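Side-chain contacts in periplasmic beta-glucosidase (Pseudomonas aeruginosa, PDB 6R5T), which probably hydrolyses terminal, non-reducing beta-D-glucosyl residues of beta-glucosides in the periplasm, releasing beta-D-glucose: residues 458-463 / 500-505; 423-428 / 468-473; 430-433 / 438-441. The protein carries 1 engineered substitution. All blocks are in the same frame, centred on the assembly; numbering follows the deposited sequence.

Contact 1: 458-463 / 500-505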
# COMPACT_ATOMS: atom_id res chain seq x y z
N ALA A 458 22.20 21.17 -25.16
CA ALA A 458 22.72 20.94 -26.53
C ALA A 458 21.90 19.83 -27.21
O ALA A 458 21.56 19.94 -28.37
CB ALA A 458 24.20 20.60 -26.49
N MET A 459 21.59 18.76 -26.47
CA MET A 459 20.77 17.66 -27.02
C MET A 459 19.38 18.18 -27.40
O MET A 459 18.87 17.81 -28.48
CB MET A 459 20.66 16.52 -26.02
CG MET A 459 21.92 15.70 -25.99
SD MET A 459 21.75 14.24 -24.84
CE MET A 459 22.12 14.91 -23.25
N LEU A 460 18.81 19.00 -26.56
CA LEU A 460 17.47 19.58 -26.83
C LEU A 460 17.54 20.46 -28.07
O LEU A 460 16.65 20.35 -28.89
CB LEU A 460 16.96 20.37 -25.63
CG LEU A 460 16.46 19.58 -24.44
CD1 LEU A 460 16.23 20.51 -23.25
CD2 LEU A 460 15.17 18.88 -24.80
N GLU A 461 18.56 21.31 -28.22
CA GLU A 461 18.60 22.23 -29.38
C GLU A 461 18.78 21.42 -30.66
O GLU A 461 18.14 21.71 -31.64
CB GLU A 461 19.72 23.27 -29.22
CG GLU A 461 19.44 24.28 -28.13
CD GLU A 461 18.57 25.47 -28.52
OE1 GLU A 461 17.42 25.26 -29.02
OE2 GLU A 461 19.04 26.65 -28.32
N GLU A 462 19.55 20.33 -30.63
CA GLU A 462 19.69 19.45 -31.80
C GLU A 462 18.33 18.83 -32.16
O GLU A 462 17.93 18.81 -33.31
CB GLU A 462 20.74 18.38 -31.52
CG GLU A 462 20.92 17.53 -32.74
CD GLU A 462 21.77 16.28 -32.58
OE1 GLU A 462 22.57 16.00 -33.52
OE2 GLU A 462 21.62 15.59 -31.54
N ALA A 463 17.62 18.34 -31.16
CA ALA A 463 16.30 17.73 -31.41
C ALA A 463 15.33 18.78 -31.96
O ALA A 463 14.54 18.44 -32.83
CB ALA A 463 15.76 17.17 -30.12
N ARG A 500 10.69 14.21 -20.40
CA ARG A 500 9.46 15.07 -20.38
C ARG A 500 9.84 16.49 -20.78
O ARG A 500 9.05 17.13 -21.48
CB ARG A 500 8.79 15.08 -19.01
CG ARG A 500 8.19 13.73 -18.68
CD ARG A 500 7.29 13.68 -17.45
NE ARG A 500 8.12 13.71 -16.29
CZ ARG A 500 8.35 14.77 -15.55
NH1 ARG A 500 7.69 15.89 -15.80
NH2 ARG A 500 9.17 14.69 -14.52
N ARG A 501 11.04 16.94 -20.41
CA ARG A 501 11.52 18.28 -20.86
C ARG A 501 11.60 18.28 -22.39
O ARG A 501 11.17 19.28 -23.04
CB ARG A 501 12.88 18.54 -20.22
CG ARG A 501 13.40 19.93 -20.50
CD ARG A 501 14.70 20.09 -19.73
NE ARG A 501 15.26 21.41 -20.02
CZ ARG A 501 16.52 21.77 -19.78
NH1 ARG A 501 17.39 20.90 -19.31
NH2 ARG A 501 16.91 22.99 -20.09
N LEU A 502 12.16 17.23 -22.96
CA LEU A 502 12.23 17.02 -24.44
C LEU A 502 10.83 17.10 -25.05
O LEU A 502 10.60 17.80 -26.06
CB LEU A 502 12.95 15.69 -24.73
CG LEU A 502 12.93 15.21 -26.17
CD1 LEU A 502 13.71 16.18 -27.05
CD2 LEU A 502 13.50 13.80 -26.24
N LEU A 503 9.88 16.32 -24.49
CA LEU A 503 8.52 16.27 -25.06
C LEU A 503 7.89 17.67 -24.99
O LEU A 503 7.23 18.02 -25.97
CB LEU A 503 7.66 15.29 -24.26
CG LEU A 503 8.02 13.81 -24.41
CD1 LEU A 503 7.00 12.98 -23.64
CD2 LEU A 503 8.09 13.35 -25.83
N LYS A 504 8.06 18.41 -23.91
CA LYS A 504 7.42 19.74 -23.78
C LYS A 504 8.01 20.66 -24.87
O LYS A 504 7.27 21.43 -25.52
CB LYS A 504 7.62 20.33 -22.40
CG LYS A 504 6.71 19.68 -21.36
CD LYS A 504 6.93 20.11 -19.93
CE LYS A 504 6.15 19.18 -19.00
NZ LYS A 504 5.98 19.75 -17.64
N ALA A 505 9.32 20.58 -25.06
CA ALA A 505 9.97 21.43 -26.09
C ALA A 505 9.53 21.00 -27.48
O ALA A 505 9.25 21.87 -28.34
CB ALA A 505 11.48 21.37 -25.91

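Contact 2: 423-428 / 468-473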
# COMPACT_ATOMS: atom_id res chain seq x y z
N THR A 423 12.04 10.34 -45.80
CA THR A 423 13.31 10.74 -45.16
C THR A 423 13.17 10.69 -43.64
O THR A 423 12.41 11.50 -43.10
CB THR A 423 13.75 12.13 -45.62
OG1 THR A 423 13.82 12.11 -47.05
CG2 THR A 423 15.09 12.54 -45.05
N LEU A 424 14.02 9.93 -42.98
CA LEU A 424 14.05 9.95 -41.50
C LEU A 424 15.15 10.87 -41.02
O LEU A 424 16.28 10.86 -41.58
CB LEU A 424 14.30 8.54 -40.99
CG LEU A 424 13.31 7.47 -41.42
CD1 LEU A 424 13.69 6.16 -40.75
CD2 LEU A 424 11.89 7.89 -41.06
N LEU A 425 14.87 11.64 -39.98
CA LEU A 425 15.88 12.52 -39.36
C LEU A 425 15.95 12.10 -37.90
O LEU A 425 14.92 12.06 -37.26
CB LEU A 425 15.43 13.97 -39.46
CG LEU A 425 15.04 14.48 -40.84
CD1 LEU A 425 14.56 15.91 -40.70
CD2 LEU A 425 16.22 14.41 -41.80
N TYR A 426 17.14 11.92 -37.38
CA TYR A 426 17.35 11.38 -36.03
C TYR A 426 17.96 12.43 -35.12
O TYR A 426 18.90 13.12 -35.50
CB TYR A 426 18.22 10.13 -36.08
CG TYR A 426 18.64 9.68 -34.71
CD1 TYR A 426 17.72 9.12 -33.85
CD2 TYR A 426 19.93 9.88 -34.23
CE1 TYR A 426 18.07 8.69 -32.59
CE2 TYR A 426 20.30 9.46 -32.97
CZ TYR A 426 19.38 8.86 -32.14
OH TYR A 426 19.73 8.52 -30.87
N ALA A 427 17.54 12.45 -33.86
CA ALA A 427 18.23 13.15 -32.78
C ALA A 427 17.93 12.42 -31.48
O ALA A 427 16.75 12.11 -31.23
CB ALA A 427 17.79 14.58 -32.68
N LYS A 428 18.95 12.19 -30.69
CA LYS A 428 18.73 11.52 -29.40
C LYS A 428 17.81 12.35 -28.52
O LYS A 428 16.94 11.74 -27.80
CB LYS A 428 20.04 11.25 -28.71
CG LYS A 428 19.88 10.28 -27.56
CD LYS A 428 21.15 9.89 -26.97
CE LYS A 428 20.91 9.01 -25.77
NZ LYS A 428 22.12 8.24 -25.47
N ARG A 468 12.07 20.84 -36.40
CA ARG A 468 11.71 22.01 -37.25
C ARG A 468 11.92 21.66 -38.72
O ARG A 468 11.24 22.23 -39.58
CB ARG A 468 12.58 23.19 -36.83
CG ARG A 468 12.19 23.87 -35.54
CD ARG A 468 13.27 24.87 -35.20
NE ARG A 468 13.25 25.22 -33.80
CZ ARG A 468 14.30 25.45 -33.08
NH1 ARG A 468 15.52 25.36 -33.61
NH2 ARG A 468 14.15 25.82 -31.81
N ASP A 469 12.78 20.71 -39.03
CA ASP A 469 13.08 20.33 -40.42
C ASP A 469 12.16 19.20 -40.88
O ASP A 469 12.39 18.68 -41.98
CB ASP A 469 14.55 19.93 -40.53
CG ASP A 469 15.08 20.07 -41.95
OD1 ASP A 469 14.73 21.10 -42.60
OD2 ASP A 469 15.82 19.16 -42.38
N ALA A 470 11.19 18.78 -40.07
CA ALA A 470 10.39 17.59 -40.38
C ALA A 470 8.91 17.96 -40.54
O ALA A 470 8.55 19.04 -40.12
CB ALA A 470 10.57 16.55 -39.30
N ASP A 471 8.13 17.04 -41.08
CA ASP A 471 6.66 17.16 -41.18
C ASP A 471 6.02 16.71 -39.86
O ASP A 471 4.92 17.15 -39.56
CB ASP A 471 6.14 16.33 -42.33
CG ASP A 471 6.68 16.79 -43.68
OD1 ASP A 471 6.78 18.00 -43.87
OD2 ASP A 471 7.07 15.94 -44.47
N LEU A 472 6.66 15.79 -39.15
CA LEU A 472 6.05 15.29 -37.90
C LEU A 472 7.15 14.63 -37.08
O LEU A 472 8.25 14.37 -37.63
CB LEU A 472 4.92 14.32 -38.19
CG LEU A 472 5.28 13.01 -38.85
CD1 LEU A 472 5.45 11.89 -37.82
CD2 LEU A 472 4.19 12.66 -39.86
N VAL A 473 6.85 14.42 -35.82
CA VAL A 473 7.85 13.89 -34.85
C VAL A 473 7.35 12.58 -34.28
O VAL A 473 6.21 12.55 -33.78
CB VAL A 473 8.09 14.88 -33.72
CG1 VAL A 473 8.99 14.28 -32.66
CG2 VAL A 473 8.66 16.21 -34.24

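Contact 3: 430-433 / 438-441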
# COMPACT_ATOMS: atom_id res chain seq x y z
N ALA A 430 17.55 13.53 -25.52
CA ALA A 430 17.83 13.51 -24.10
C ALA A 430 18.47 12.16 -23.81
O ALA A 430 18.21 11.23 -24.52
CB ALA A 430 16.58 13.69 -23.29
N ASN A 431 19.20 12.10 -22.72
CA ASN A 431 19.59 10.80 -22.15
C ASN A 431 18.36 10.22 -21.45
O ASN A 431 17.38 10.96 -21.17
CB ASN A 431 20.76 11.00 -21.18
CG ASN A 431 22.07 11.18 -21.91
OD1 ASN A 431 22.35 10.50 -22.89
ND2 ASN A 431 22.84 12.12 -21.38
N VAL A 432 18.39 8.93 -21.15
CA VAL A 432 17.21 8.25 -20.55
C VAL A 432 16.86 8.91 -19.22
O VAL A 432 15.68 8.95 -18.82
CB VAL A 432 17.40 6.74 -20.38
CG1 VAL A 432 17.55 6.02 -21.69
CG2 VAL A 432 18.51 6.35 -19.47
N SER A 433 17.86 9.41 -18.50
CA SER A 433 17.68 10.19 -17.27
C SER A 433 18.66 11.36 -17.29
O SER A 433 19.74 11.21 -17.81
CB SER A 433 17.87 9.35 -16.03
OG SER A 433 17.64 10.12 -14.84
N ILE A 438 20.69 8.30 -10.97
CA ILE A 438 19.92 7.25 -11.68
C ILE A 438 20.76 6.63 -12.80
O ILE A 438 20.76 5.37 -12.92
CB ILE A 438 18.57 7.81 -12.16
CG1 ILE A 438 17.72 8.13 -10.92
CG2 ILE A 438 17.90 6.82 -13.09
CD1 ILE A 438 16.42 8.76 -11.27
N LEU A 439 21.51 7.44 -13.56
CA LEU A 439 22.41 6.85 -14.57
C LEU A 439 23.42 5.96 -13.86
O LEU A 439 23.75 4.91 -14.44
CB LEU A 439 23.13 7.93 -15.36
CG LEU A 439 22.27 8.80 -16.26
CD1 LEU A 439 23.14 9.86 -16.95
CD2 LEU A 439 21.55 7.99 -17.31
N ASP A 440 23.94 6.36 -12.71
CA ASP A 440 24.93 5.55 -11.96
C ASP A 440 24.33 4.20 -11.57
O ASP A 440 24.98 3.14 -11.73
CB ASP A 440 25.42 6.25 -10.70
CG ASP A 440 26.17 7.54 -10.97
OD1 ASP A 440 26.65 7.73 -12.12
OD2 ASP A 440 26.27 8.32 -9.99
N TYR A 441 23.09 4.22 -11.11
CA TYR A 441 22.37 2.97 -10.81
C TYR A 441 22.26 2.09 -12.07
O TYR A 441 22.52 0.87 -12.03
CB TYR A 441 20.99 3.35 -10.29
CG TYR A 441 20.16 2.14 -10.03
CD1 TYR A 441 20.31 1.45 -8.83
CD2 TYR A 441 19.24 1.71 -10.95
CE1 TYR A 441 19.55 0.32 -8.57
CE2 TYR A 441 18.50 0.58 -10.73
CZ TYR A 441 18.64 -0.09 -9.52
OH TYR A 441 17.87 -1.16 -9.24

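Contact 1: 458-463 / 500-505
L460 meets R501 and L502 with its two methyl branches, and they do different work. CD1 rises over one face of the R501 guanidinium, displaced toward the rim of the plane; its nearest atom there is R501 NE at 3.5 Å, with R501 CZ next at 3.7 Å. R501 reaches this place because CG is trans to its backbone N (chi1 -175°) and the chain stays extended through NE, crossing L460 at roughly a right angle. The guanidinium at its end reaches the first helix, where NH2 forms a salt bridge with E457, one turn before L460. CD2 is pressed against the second helix itself: it lies 3.5 Å from L502 CA, tighter than an ordinary carbon-carbon contact, and 3.8 Å from L502 CD1. One turn on, A463 turns its CB toward the partner helix and meets the same L502 CD1 at 3.8 Å, so this methyl is shared by L460 CD2 and A463 CB. The segment axes come within 10.4 Å; the two helices run in the same general direction, inclined by 34° and adjacent on the same face of the C-terminal-domain sheet. No hydrogen bond joins the two segments. The interface is therefore apolar beside L502, and is edged by an arginine whose hydrocarbon chain and guanidinium face pack on leucine while its charge is answered by E457.

Contact 2: 423-428 / 468-473
D469 OD2, the carboxylate oxygen that forms a salt bridge with R380 NH2, lies 3.9 Å from L425 CD1. That separation is a van der Waals contact and no hydrogen bond crosses between the two segments, so the polar grip comes from R380 while L425 contributes hydrocarbon. The same L425 methyl, CD1, carries every side-chain contact L425 makes with the other segment: it is 3.7 Å from D469 O, 4.0 Å from D469 CB and 4.3 Å from A470 CB. Backbone carbonyl, carboxylate and alanine methyl thus meet around a single carbon. The L425 side chain starts out toward the turn, with CG anti to its carbonyl carbon (chi1 -52°) and CD1 continuing outward in an extended chain (chi2 177°). D469 comes across it at about a right angle. The 7.5 Å between the CA atoms of L425 and A470 fits segments that are not hydrogen-bonded neighbours. Strand 380-384 lies between strands 423-427 and 472-478, all three parallel, and L425 bonds through its backbone to I381 and V383 of that middle strand. The connection from 423-427 to 472-478 passes through helix 436-442 and then helix 456-468. L425 of the edge strand packs on the turn that leads from helix 456-468 into strand 472-478, the second junction of a beta-alpha-beta crossover in the alpha/beta C-terminal domain of this glycoside hydrolase family 3 enzyme.

Contact 3: 430-433 / 438-441
In S433 the hydroxyl is trans to the backbone N (chi1 -177°), which carries OG toward I438, while in L439 CG lies anti to the carbonyl carbon (chi1 -66°) and the branch reaches back to the loop. S433 OG sits 3.7 Å from both I438 CB and I438 CG2, and S433 CB is 3.9 Å from that CG2, so the serine lies against the branched base of the isoleucine. Its polar need is met nearby: OG is hydrogen-bonded to D435 N, the side-chain-to-backbone closure of an ST turn just ahead of helix 436-442. L439 meets the S433 carbonyl with its whole fork, CD2 at 3.7 Å, CG and CD1 both at 3.8 Å from S433 O. CD2 also reaches V432 CG2 at 4.1 Å, the two side chains being set at a slant to each other. Farther along the helix, Y441 stacks its ring on F600 of the second subunit, and I438 packs on D601 of that same subunit. With no hydrogen bond between the two segments, the loop rests on the helix through hydrocarbon, the S433 hydroxyl and the S433 carbonyl oxygen, and the bond from S433 OG to D435 N accounts for a hydroxyl placed among apolar carbons.

How the contacts relate
All three contacts belong to the C-terminal alpha/beta domain and lie away from the glycan pocket and the magnesium site. The centres of contacts 1 and 2 are about 13 Å apart, those of 1 and 3 about 15 Å, and those of 2 and 3 about 24 Å. Helix 456-468 joins the first two: A463 CA packs on A427 CB at 3.7 Å. Its M459 also meets N431, bringing contact 3 alongside. In sequence, 430-433 / 438-441 is nested within the span closed by contact 2 and precedes contact 1, whose segments alternate with those of contact 2. By its touches contact 1 lies between the other two, and of the three only contact 3 is reached by the second subunit.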